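Local coordinates for putative major capsid protein (Cafeteriavirus-dependent mavirus, PDB 6G44), which probably forms the shell of the virophage capsid, as a double jelly-roll major capsid protein whose copies associate in threes, at residues F79-N85 / D256-T262; I242-D246 / K346-P350; I96-S100 / R176-Y182. All coordinates share one frame; numbering follows the deposited sequence. Where two conformers were deposited one is given.

Contact 1: F79-N85 / D256-T262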
# COMPACT_ATOMS: atom_id res chain seq x y z
N PHE C 79 17.24 -25.57 -9.03
CA PHE C 79 17.25 -26.97 -8.63
C PHE C 79 15.94 -27.60 -8.98
O PHE C 79 14.96 -26.92 -9.31
CB PHE C 79 17.51 -27.09 -7.13
CG PHE C 79 16.51 -26.32 -6.28
CD1 PHE C 79 15.31 -26.91 -5.88
CD2 PHE C 79 16.75 -25.00 -5.94
CE1 PHE C 79 14.39 -26.20 -5.11
CE2 PHE C 79 15.84 -24.27 -5.18
CZ PHE C 79 14.66 -24.88 -4.78
N THR C 80 15.90 -28.93 -8.86
CA THR C 80 14.68 -29.70 -8.98
C THR C 80 14.38 -30.31 -7.62
O THR C 80 15.27 -30.87 -6.99
CB THR C 80 14.81 -30.81 -10.04
OG1 THR C 80 15.07 -30.21 -11.32
CG2 THR C 80 13.56 -31.66 -10.11
N ALA C 81 13.15 -30.15 -7.13
CA ALA C 81 12.66 -30.79 -5.92
C ALA C 81 11.70 -31.89 -6.28
O ALA C 81 10.74 -31.65 -7.04
CB ALA C 81 11.97 -29.78 -5.02
N GLU C 82 11.93 -33.09 -5.73
CA GLU C 82 10.98 -34.19 -5.86
C GLU C 82 10.30 -34.39 -4.52
O GLU C 82 10.96 -34.62 -3.53
CB GLU C 82 11.68 -35.50 -6.27
CG GLU C 82 10.68 -36.63 -6.47
CD GLU C 82 11.28 -37.92 -7.01
OE1 GLU C 82 10.50 -38.81 -7.38
OE2 GLU C 82 12.51 -38.06 -7.05
N ILE C 83 8.97 -34.26 -4.51
CA ILE C 83 8.17 -34.40 -3.30
C ILE C 83 7.43 -35.72 -3.38
O ILE C 83 6.65 -35.93 -4.32
CB ILE C 83 7.13 -33.25 -3.15
CG1 ILE C 83 7.86 -31.91 -3.19
CG2 ILE C 83 6.32 -33.48 -1.89
CD1 ILE C 83 6.94 -30.71 -3.33
N LYS C 84 7.68 -36.57 -2.38
CA LYS C 84 7.07 -37.91 -2.32
C LYS C 84 6.11 -38.04 -1.15
O LYS C 84 6.13 -37.24 -0.21
CB LYS C 84 8.16 -38.98 -2.19
CG LYS C 84 9.19 -38.94 -3.31
CD LYS C 84 10.28 -39.98 -3.07
CE LYS C 84 11.55 -39.64 -3.82
NZ LYS C 84 12.76 -40.30 -3.24
N ASN C 85 5.27 -39.09 -1.23
CA ASN C 85 4.28 -39.47 -0.18
C ASN C 85 2.99 -38.66 -0.27
O ASN C 85 2.24 -38.58 0.71
CB ASN C 85 4.85 -39.40 1.25
CG ASN C 85 6.10 -40.23 1.45
OD1 ASN C 85 6.37 -41.17 0.68
ND2 ASN C 85 6.89 -39.87 2.45
N ASP C 256 5.09 -37.79 7.12
CA ASP C 256 5.47 -36.50 6.49
C ASP C 256 5.90 -36.79 5.05
O ASP C 256 6.12 -37.93 4.64
CB ASP C 256 6.61 -35.78 7.29
CG ASP C 256 6.61 -34.21 7.14
OD1 ASP C 256 5.83 -33.61 6.33
OD2 ASP C 256 7.45 -33.57 7.87
N PHE C 257 6.03 -35.72 4.28
CA PHE C 257 6.52 -35.81 2.93
C PHE C 257 8.01 -36.06 2.95
O PHE C 257 8.67 -35.71 3.90
CB PHE C 257 6.17 -34.51 2.18
CG PHE C 257 4.71 -34.23 2.20
CD1 PHE C 257 3.85 -34.91 1.34
CD2 PHE C 257 4.16 -33.36 3.14
CE1 PHE C 257 2.49 -34.71 1.40
CE2 PHE C 257 2.78 -33.18 3.21
CZ PHE C 257 1.95 -33.85 2.34
N GLU C 258 8.51 -36.71 1.91
CA GLU C 258 9.94 -36.91 1.72
C GLU C 258 10.31 -36.12 0.49
O GLU C 258 9.70 -36.29 -0.56
CB GLU C 258 10.21 -38.39 1.49
CG GLU C 258 11.66 -38.76 1.22
CD GLU C 258 11.87 -40.25 0.95
OE1 GLU C 258 11.01 -41.08 1.29
OE2 GLU C 258 12.93 -40.58 0.38
N VAL C 259 11.28 -35.22 0.62
CA VAL C 259 11.64 -34.30 -0.46
C VAL C 259 13.12 -34.42 -0.70
O VAL C 259 13.91 -34.48 0.25
CB VAL C 259 11.26 -32.85 -0.09
CG1 VAL C 259 11.62 -31.91 -1.23
CG2 VAL C 259 9.78 -32.77 0.26
N ASP C 260 13.50 -34.48 -1.98
CA ASP C 260 14.90 -34.57 -2.43
C ASP C 260 15.23 -33.43 -3.38
O ASP C 260 14.44 -33.19 -4.27
CB ASP C 260 15.10 -35.89 -3.18
CG ASP C 260 14.95 -37.10 -2.29
OD1 ASP C 260 15.50 -37.08 -1.17
OD2 ASP C 260 14.31 -38.08 -2.71
N ILE C 261 16.42 -32.84 -3.25
CA ILE C 261 16.94 -31.81 -4.16
C ILE C 261 17.98 -32.45 -5.07
O ILE C 261 18.88 -33.17 -4.60
CB ILE C 261 17.60 -30.67 -3.36
CG1 ILE C 261 16.61 -30.09 -2.32
CG2 ILE C 261 18.17 -29.57 -4.27
CD1 ILE C 261 15.37 -29.42 -2.89
N THR C 262 17.83 -32.18 -6.36
CA THR C 262 18.80 -32.61 -7.36
C THR C 262 19.08 -31.49 -8.33
O THR C 262 18.30 -30.53 -8.45
CB THR C 262 18.31 -33.86 -8.13
OG1 THR C 262 17.11 -33.58 -8.86
CG2 THR C 262 18.11 -35.04 -7.17
O HOH W 1 14.85 -33.97 -7.40
O HOH W 2 8.88 -42.13 -0.13
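Strands 79-84 and 258-262 run antiparallel with their axes 4.7 Å apart at closest approach, and from Thr80-Thr262 through Glu82-Asp260 to Lys84-Glu258 each hydrogen-bonded pair closes a ring of two backbone bonds. The last bond, Glu258 N to Lys84 O, is the longest, at 3.2 Å. On the face carrying Thr80, Glu82 and Lys84, the extended Lys84 chain crosses to the partner strand and, in the Asp260 conformer given, NZ lies 2.8 Å from Asp260 OD2; Glu258 OE2 is a longer ionic partner of the same NZ. The ammonium thus has two carboxylates near it and probably offsets part of their charge, with Glu82 adding a third acid nearby. One water donates to both Glu258 OE1 and Asn85 OD1. This pairing belongs to a large antiparallel sheet of the double jelly-roll, in which strand 195-205 flanks strand 74-84 on its other edge. The face of Ala81, Ile83, Val259 and Ile261 is apolar. Ile83 and Val259 stand shoulder to shoulder, with Ile83 CG1 4.0 Å from Val259 CG2. Ile261 divides its branches: CG2 meets Phe79 CB at 3.8 Å, while CD1 touches both Phe79 CD1 and Ala81 CB. Helix 238-241 and strand 242-244 pack against this face. Where the strands end, Asn85 turns its amide so that ND2 donates to Asp256 O, 3.0 Å away and in both the amide and carbonyl planes, and Lys84 O meets the edge of the Phe257 ring.

Contact 2: I242-D246 / K346-P350; sequences IGIAD and KKFAP
With CG swung to the backbone N side, opposite its own carbonyl carbon (chi1 -49°), Phe348 lays its ring alongside Ile244, whose extended CG1 branch (chi2 171°) carries CD1 to 3.9 Å from ring atom CD2. Ile244 CD1 approaches the ring obliquely. At the ring's edge, near its plane, stands Ile242 O, 3.5 Å from Phe348 CD1; this buried carbonyl has no hydrogen-bonding partner. Lys347 CB, from the same loop, sits over the centre of one ring face. The backbones meet in a single bond, Ile244 N to Phe348 O, 3.2 Å long and almost straight at the hydrogen (173°). In the double jelly-roll this joins a loop between strands 334-341 and 355-363, within the C-terminal capsid family region, to the short strand 242-244. That strand pairs along another edge with strand 96-98, while the side chains of Ile242 and Ile244 pack on strand 74-84. Farther along, Lys346, bent at its third torsion, brings NZ across to Asp246 OD1 at 2.8 Å, a salt bridge made on the anti lone pair, away from the other carboxylate oxygen. That other oxygen, Asp246 OD2, accepts from the backbone N of Ile154, so each carboxylate oxygen has a separate donor and the rotation of the group is restrained. Ala349 CB packs at 3.6 Å from Asp246 OD1, and Pro350 CD comes up to OD2.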
# COMPACT_ATOMS: atom_id res chain seq x y z
N ILE C 242 11.53 -25.49 0.97
CA ILE C 242 10.28 -25.96 0.43
C ILE C 242 9.14 -25.84 1.42
O ILE C 242 9.23 -26.24 2.57
CB ILE C 242 10.44 -27.45 -0.03
CG1 ILE C 242 11.60 -27.56 -1.04
CG2 ILE C 242 9.14 -28.02 -0.58
CD1 ILE C 242 11.36 -26.90 -2.38
N GLY C 243 8.05 -25.24 0.95
CA GLY C 243 6.80 -25.19 1.68
C GLY C 243 5.69 -26.01 1.10
O GLY C 243 5.47 -26.01 -0.12
N ILE C 244 4.98 -26.75 1.98
CA ILE C 244 3.85 -27.60 1.60
C ILE C 244 2.73 -27.30 2.56
O ILE C 244 2.91 -27.38 3.77
CB ILE C 244 4.21 -29.12 1.63
CG1 ILE C 244 5.43 -29.40 0.72
CG2 ILE C 244 3.01 -29.92 1.18
CD1 ILE C 244 6.00 -30.80 0.84
N ALA C 245 1.57 -26.92 2.02
CA ALA C 245 0.38 -26.66 2.82
C ALA C 245 0.04 -27.84 3.73
O ALA C 245 0.23 -29.01 3.36
CB ALA C 245 -0.80 -26.33 1.95
N ASP C 246 -0.44 -27.51 4.92
CA ASP C 246 -0.76 -28.50 5.94
C ASP C 246 -1.99 -29.33 5.65
O ASP C 246 -2.22 -30.28 6.39
CB ASP C 246 -0.84 -27.79 7.30
CG ASP C 246 0.49 -27.17 7.66
OD1 ASP C 246 1.42 -27.95 8.04
OD2 ASP C 246 0.69 -25.94 7.46
N LYS C 346 7.06 -30.87 11.84
CA LYS C 346 6.82 -31.06 10.42
C LYS C 346 7.93 -30.30 9.71
O LYS C 346 8.30 -29.20 10.15
CB LYS C 346 5.48 -30.47 10.04
CG LYS C 346 4.28 -31.27 10.51
CD LYS C 346 3.02 -30.48 10.18
CE LYS C 346 1.86 -31.34 9.71
NZ LYS C 346 0.93 -30.52 8.89
N LYS C 347 8.45 -30.83 8.61
CA LYS C 347 9.58 -30.19 7.96
C LYS C 347 9.21 -29.01 7.04
O LYS C 347 10.07 -28.18 6.77
CB LYS C 347 10.38 -31.20 7.15
CG LYS C 347 11.07 -32.29 7.98
CD LYS C 347 11.79 -33.27 7.04
CE LYS C 347 12.87 -34.10 7.74
NZ LYS C 347 13.85 -33.29 8.50
N PHE C 348 7.98 -28.96 6.54
CA PHE C 348 7.63 -28.05 5.44
C PHE C 348 6.56 -27.04 5.82
O PHE C 348 5.95 -26.43 4.96
CB PHE C 348 7.29 -28.86 4.18
CG PHE C 348 8.32 -29.91 3.89
CD1 PHE C 348 9.58 -29.55 3.50
CD2 PHE C 348 8.04 -31.26 4.09
CE1 PHE C 348 10.56 -30.49 3.30
CE2 PHE C 348 9.03 -32.21 3.88
CZ PHE C 348 10.28 -31.83 3.50
N ALA C 349 6.38 -26.88 7.13
CA ALA C 349 5.37 -26.00 7.74
C ALA C 349 5.99 -24.71 8.23
O ALA C 349 7.21 -24.58 8.29
CB ALA C 349 4.72 -26.73 8.91
N PRO C 350 5.15 -23.72 8.58
CA PRO C 350 5.68 -22.49 9.17
C PRO C 350 6.52 -22.72 10.41
O PRO C 350 6.27 -23.65 11.20
CB PRO C 350 4.40 -21.73 9.53
CG PRO C 350 3.39 -22.20 8.54
CD PRO C 350 3.68 -23.66 8.46

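Contact 3: I96-S100 / R176-Y182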
# COMPACT_ATOMS: atom_id res chain seq x y z
N ILE C 96 1.77 -25.77 -2.88
CA ILE C 96 3.23 -25.93 -2.94
C ILE C 96 3.88 -24.59 -3.24
O ILE C 96 3.42 -23.85 -4.13
CB ILE C 96 3.65 -26.92 -4.07
CG1 ILE C 96 2.95 -28.27 -3.93
CG2 ILE C 96 5.16 -27.10 -4.11
CD1 ILE C 96 3.27 -29.01 -2.65
N GLY C 97 4.95 -24.29 -2.54
CA GLY C 97 5.76 -23.13 -2.84
C GLY C 97 7.05 -23.18 -2.11
O GLY C 97 7.57 -24.26 -1.78
N LEU C 98 7.59 -22.00 -1.80
CA LEU C 98 8.82 -21.86 -1.06
C LEU C 98 8.60 -21.15 0.27
O LEU C 98 7.67 -20.34 0.41
CB LEU C 98 9.88 -21.14 -1.89
CG LEU C 98 10.25 -21.77 -3.22
CD1 LEU C 98 11.22 -20.91 -4.01
CD2 LEU C 98 10.83 -23.18 -3.05
N LYS C 99 9.46 -21.46 1.24
CA LYS C 99 9.49 -20.73 2.52
C LYS C 99 9.98 -19.31 2.29
O LYS C 99 10.53 -19.00 1.23
CB LYS C 99 10.33 -21.49 3.55
CG LYS C 99 9.69 -22.82 3.94
CD LYS C 99 10.41 -23.49 5.08
CE LYS C 99 9.73 -24.79 5.49
NZ LYS C 99 10.40 -25.37 6.67
N SER C 100 9.73 -18.42 3.26
CA SER C 100 10.16 -17.02 3.19
C SER C 100 11.69 -16.92 3.08
O SER C 100 12.39 -17.51 3.89
CB SER C 100 9.66 -16.28 4.44
OG SER C 100 8.25 -16.42 4.57
N ARG C 176 4.20 -16.72 -2.08
CA ARG C 176 5.42 -17.53 -2.26
C ARG C 176 5.14 -18.76 -3.12
O ARG C 176 5.92 -19.73 -3.11
CB ARG C 176 5.96 -17.96 -0.90
CG ARG C 176 6.19 -16.82 0.09
CD ARG C 176 7.03 -17.21 1.31
NE ARG C 176 6.51 -18.40 2.02
CZ ARG C 176 5.68 -18.40 3.07
NH1 ARG C 176 5.21 -17.27 3.61
NH2 ARG C 176 5.27 -19.55 3.57
N GLY C 177 4.05 -18.70 -3.87
CA GLY C 177 3.56 -19.85 -4.64
C GLY C 177 4.11 -19.87 -6.04
O GLY C 177 4.89 -19.00 -6.44
N LEU C 178 3.64 -20.85 -6.79
CA LEU C 178 4.12 -21.04 -8.16
C LEU C 178 3.51 -20.00 -9.08
O LEU C 178 2.44 -19.45 -8.80
CB LEU C 178 3.77 -22.44 -8.64
CG LEU C 178 4.25 -23.58 -7.74
CD1 LEU C 178 3.75 -24.92 -8.27
CD2 LEU C 178 5.75 -23.54 -7.55
N GLY C 179 4.19 -19.69 -10.17
CA GLY C 179 3.57 -18.87 -11.21
C GLY C 179 3.31 -17.43 -10.78
O GLY C 179 2.37 -16.82 -11.24
N CYS C 180 4.12 -16.89 -9.88
CA CYS C 180 3.87 -15.53 -9.37
C CYS C 180 5.15 -14.67 -9.41
O CYS C 180 5.27 -13.81 -10.29
CB CYS C 180 3.25 -15.56 -7.98
SG CYS C 180 2.57 -13.93 -7.50
N ASN C 181 6.08 -14.90 -8.49
CA ASN C 181 7.30 -14.08 -8.42
C ASN C 181 8.59 -14.76 -8.89
O ASN C 181 9.57 -14.08 -9.15
CB ASN C 181 7.51 -13.60 -6.99
CG ASN C 181 6.34 -12.79 -6.50
OD1 ASN C 181 5.80 -11.97 -7.26
ND2 ASN C 181 5.92 -13.01 -5.26
N TYR C 182 8.58 -16.10 -9.01
CA TYR C 182 9.79 -16.85 -9.44
C TYR C 182 9.44 -17.86 -10.52
O TYR C 182 8.31 -18.36 -10.60
CB TYR C 182 10.49 -17.53 -8.25
CG TYR C 182 9.60 -18.44 -7.45
CD1 TYR C 182 9.36 -19.74 -7.83
CD2 TYR C 182 8.95 -17.99 -6.28
CE1 TYR C 182 8.52 -20.57 -7.13
CE2 TYR C 182 8.10 -18.82 -5.56
CZ TYR C 182 7.90 -20.13 -5.98
OH TYR C 182 7.08 -21.01 -5.30
O HOH W 3 1.59 -22.58 -5.65
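Arg176 wraps its side chain round the carbonyl of Leu98. Its CB already lies 3.2 Å from Leu98 O, CG passes a little farther off, and a bend at the third torsion (chi3 -53°) turns the chain so that CD comes back to the same oxygen. NE then donates to Leu98 O at 2.8 Å, in the carbonyl plane and only 3° out of the guanidinium plane. In the conformer given, Ser100 OG lies over one face of the guanidinium; it and NH1 both bond to Asp147 O, while NH2 forms a salt bridge with Asp149 and a hydrogen bond with Tyr163. Nitrogens from NE to NH2 therefore all have acceptors, which fixes the plane of this buried cation. Arg176 O works the other way, receiving Leu98 N at 3.1 Å and Tyr182 OH at 2.8 Å from opposite faces of its plane. The phenol so placed offers a ring face to Leu98, whose CD1 makes a CH-pi contact 4.0 Å from the centroid. Gly97 CA passes 3.4 Å from Arg176 O, where the direction of a CB is filled by that oxygen. A water links Ile96 O to Leu178 N. Within the jelly-roll fold, the 176-182 loop leads into strand 183-186; Leu98 and Leu178 pack on strand 195-205, strand 242-244 lines the other edge of 96-98, and Cys180 O bonds to Ser392 of a second subunit.

How the contacts relate
From the N terminus, strand 74-84 opens contact 1, and strand 96-98 follows it to open contact 3. Contact 3 closes first, when the loop before strand 183-186 returns at 176-182, and is nested within the larger loop of contact 1. Contact 2 opens at 242-246, before contact 1 closes at 256-262, and closes only at 346-350; contacts 1 and 2 therefore cross, whereas 3 and 2 stand in series. Strands 96-98 and 242-244 pair through Gly243 N and Gly97 O, and Lys99 NZ, bonded to Glu239 O, also reaches Lys347 O. Val259 packs on Phe348. Together the contacts tie the large N-terminal sheet, its overlying two-stranded ribbon and a loop from the C-terminal half.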